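PDB 5B04: translation initiation factor eIF2B subunit delta from Schizosaccharomyces pombe, which forms part of the eIF2B complex, which catalyses exchange of GDP for GTP on the gamma subunit of initiation factor eIF2. Local coordinates for residues H125-R130 with L390-L395. Numbering follows the deposited sequence.
Sequences HLDWRR and LVYNEL
The N-terminal arm that precedes the helices of this eIF2B alpha/beta/delta-family subunit lies here against the loop leading into the short strand 395-396, with Leu126 and Leu395 packed together between the two. The two leucine side chains cross at about a right angle: Leu126 CB lies 3.6 Å from Leu395 CG, and the CD1 methyl of Leu126 reaches CD2 of Leu395. The other Leu126 methyl, CD2, turns to the loop backbone, 3.5 Å from Leu390 O, while Trp128 adds only its CB against Leu395 CD1. At one end His125 NE2 donates a nearly straight hydrogen bond of 3.0 Å to Leu390 O. The carbonyl oxygen lies close to the imidazole plane, whereas the nitrogen sits above the carbonyl plane, 36° out of it. With chi1 at 56°, CG sits between the backbone N and the carbonyl carbon, and the ring edge reaches the loop. At the other end the Arg130 chain bends at chi2 (-67°) and folds back on its own segment, where NH1 is hydrogen-bonded to both Asp127 O and Arg129 O. This brings NH2 alongside Glu394 CG, but the carboxylate forms its salt bridge with Arg205, just beyond helix 186-204. Leu390 and Val391 touch Ala272 and His206 of beta-subunit chains, and Leu395 also packs on Leu428 and Leu430 of strand 425-435.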
loop_
_atom_site.group_PDB
_atom_site.type_symbol
_atom_site.label_atom_id
_atom_site.label_comp_id
_atom_site.label_asym_id
_atom_site.label_seq_id
_atom_site.Cartn_x
_atom_site.Cartn_y
_atom_site.Cartn_z
ATOM N N HIS G 125 -5.547 -4.601 -21.228
ATOM C CA HIS G 125 -5.211 -5.982 -21.559
ATOM C C HIS G 125 -6.407 -6.926 -21.445
ATOM O O HIS G 125 -6.385 -8.031 -21.986
ATOM C CB HIS G 125 -4.079 -6.478 -20.659
ATOM C CG HIS G 125 -4.375 -6.358 -19.197
ATOM N ND1 HIS G 125 -4.038 -5.244 -18.459
ATOM C CD2 HIS G 125 -4.979 -7.211 -18.337
ATOM C CE1 HIS G 125 -4.420 -5.417 -17.206
ATOM N NE2 HIS G 125 -4.993 -6.602 -17.105
ATOM N N LEU G 126 -7.444 -6.489 -20.742
ATOM C CA LEU G 126 -8.616 -7.326 -20.520
ATOM C C LEU G 126 -9.418 -7.523 -21.807
ATOM O O LEU G 126 -9.771 -6.558 -22.486
ATOM C CB LEU G 126 -9.498 -6.722 -19.425
ATOM C CG LEU G 126 -8.820 -6.571 -18.062
ATOM C CD1 LEU G 126 -9.737 -5.884 -17.063
ATOM C CD2 LEU G 126 -8.371 -7.925 -17.535
ATOM N N ASP G 127 -9.694 -8.785 -22.128
ATOM C CA ASP G 127 -10.367 -9.152 -23.372
ATOM C C ASP G 127 -11.781 -8.584 -23.455
ATOM O O ASP G 127 -12.675 -9.006 -22.722
ATOM C CB ASP G 127 -10.411 -10.676 -23.515
ATOM C CG ASP G 127 -9.163 -11.349 -22.978
ATOM O OD1 ASP G 127 -8.057 -10.802 -23.178
ATOM O OD2 ASP G 127 -9.287 -12.422 -22.352
ATOM N N TRP G 128 -11.976 -7.631 -24.361
ATOM C CA TRP G 128 -13.258 -6.952 -24.499
ATOM C C TRP G 128 -14.049 -7.449 -25.706
ATOM O O TRP G 128 -15.223 -7.115 -25.869
ATOM C CB TRP G 128 -13.046 -5.441 -24.607
ATOM C CG TRP G 128 -12.169 -5.051 -25.757
ATOM C CD1 TRP G 128 -10.807 -4.966 -25.756
ATOM C CD2 TRP G 128 -12.593 -4.695 -27.078
ATOM N NE1 TRP G 128 -10.357 -4.579 -26.995
ATOM C CE2 TRP G 128 -11.433 -4.405 -27.824
ATOM C CE3 TRP G 128 -13.841 -4.592 -27.702
ATOM C CZ2 TRP G 128 -11.485 -4.020 -29.163
ATOM C CZ3 TRP G 128 -13.889 -4.209 -29.030
ATOM C CH2 TRP G 128 -12.719 -3.928 -29.745
ATOM N N ARG G 129 -13.403 -8.247 -26.552
ATOM C CA ARG G 129 -14.047 -8.767 -27.753
ATOM C C ARG G 129 -15.103 -9.816 -27.423
ATOM O O ARG G 129 -14.833 -10.782 -26.709
ATOM C CB ARG G 129 -13.007 -9.357 -28.705
ATOM C CG ARG G 129 -12.104 -8.321 -29.351
ATOM C CD ARG G 129 -11.099 -8.971 -30.286
ATOM N NE ARG G 129 -10.271 -7.978 -30.964
ATOM C CZ ARG G 129 -9.182 -7.429 -30.439
ATOM N NH1 ARG G 129 -8.784 -7.773 -29.222
ATOM N NH2 ARG G 129 -8.489 -6.534 -31.130
ATOM N N ARG G 130 -16.307 -9.614 -27.948
ATOM C CA ARG G 130 -17.410 -10.543 -27.729
ATOM C C ARG G 130 -18.126 -10.865 -29.037
ATOM O O ARG G 130 -17.996 -10.140 -30.023
ATOM C CB ARG G 130 -18.412 -9.966 -26.724
ATOM C CG ARG G 130 -17.848 -9.690 -25.340
ATOM C CD ARG G 130 -17.459 -10.973 -24.626
ATOM N NE ARG G 130 -17.193 -10.745 -23.208
ATOM C CZ ARG G 130 -16.009 -10.397 -22.715
ATOM N NH1 ARG G 130 -14.971 -10.234 -23.526
ATOM N NH2 ARG G 130 -15.862 -10.210 -21.412
ATOM N N LEU G 390 -6.826 -7.440 -11.029
ATOM C CA LEU G 390 -6.785 -6.779 -12.330
ATOM C C LEU G 390 -6.131 -7.594 -13.446
ATOM O O LEU G 390 -6.429 -7.379 -14.620
ATOM C CB LEU G 390 -6.069 -5.433 -12.203
ATOM C CG LEU G 390 -6.934 -4.300 -11.651
ATOM C CD1 LEU G 390 -6.154 -3.001 -11.604
ATOM C CD2 LEU G 390 -8.190 -4.139 -12.490
ATOM N N VAL G 391 -5.243 -8.517 -13.094
ATOM C CA VAL G 391 -4.555 -9.304 -14.115
ATOM C C VAL G 391 -5.506 -10.307 -14.774
ATOM O O VAL G 391 -5.561 -10.404 -16.001
ATOM C CB VAL G 391 -3.324 -10.043 -13.535
ATOM C CG1 VAL G 391 -3.666 -10.737 -12.224
ATOM C CG2 VAL G 391 -2.761 -11.027 -14.551
ATOM N N TYR G 392 -6.260 -11.039 -13.959
ATOM C CA TYR G 392 -7.255 -11.974 -14.467
ATOM C C TYR G 392 -8.655 -11.548 -14.044
ATOM O O TYR G 392 -9.009 -11.627 -12.868
ATOM C CB TYR G 392 -6.974 -13.395 -13.977
ATOM C CG TYR G 392 -5.847 -14.096 -14.703
ATOM C CD1 TYR G 392 -6.081 -14.782 -15.887
ATOM C CD2 TYR G 392 -4.555 -14.084 -14.197
ATOM C CE1 TYR G 392 -5.057 -15.430 -16.553
ATOM C CE2 TYR G 392 -3.522 -14.728 -14.856
ATOM C CZ TYR G 392 -3.780 -15.401 -16.032
ATOM O OH TYR G 392 -2.757 -16.045 -16.691
ATOM N N ASN G 393 -9.447 -11.096 -15.009
ATOM C CA ASN G 393 -10.815 -10.682 -14.741
ATOM C C ASN G 393 -11.655 -10.747 -16.011
ATOM O O ASN G 393 -11.163 -11.139 -17.069
ATOM C CB ASN G 393 -10.843 -9.269 -14.151
ATOM C CG ASN G 393 -12.019 -9.048 -13.219
ATOM O OD1 ASN G 393 -13.139 -9.470 -13.503
ATOM N ND2 ASN G 393 -11.767 -8.385 -12.096
ATOM N N GLU G 394 -12.924 -10.366 -15.904
ATOM C CA GLU G 394 -13.822 -10.392 -17.051
ATOM C C GLU G 394 -14.566 -9.071 -17.193
ATOM O O GLU G 394 -15.279 -8.647 -16.283
ATOM C CB GLU G 394 -14.816 -11.548 -16.927
ATOM C CG GLU G 394 -15.684 -11.753 -18.158
ATOM C CD GLU G 394 -16.671 -12.891 -17.992
ATOM O OE1 GLU G 394 -16.360 -13.848 -17.252
ATOM O OE2 GLU G 394 -17.759 -12.828 -18.602
ATOM N N LEU G 395 -14.394 -8.423 -18.339
ATOM C CA LEU G 395 -15.033 -7.140 -18.593
ATOM C C LEU G 395 -16.522 -7.285 -18.874
ATOM O O LEU G 395 -16.938 -8.115 -19.682
ATOM C CB LEU G 395 -14.361 -6.426 -19.768
ATOM C CG LEU G 395 -12.985 -5.825 -19.490
ATOM C CD1 LEU G 395 -12.497 -5.023 -20.686
ATOM C CD2 LEU G 395 -13.037 -4.963 -18.247
#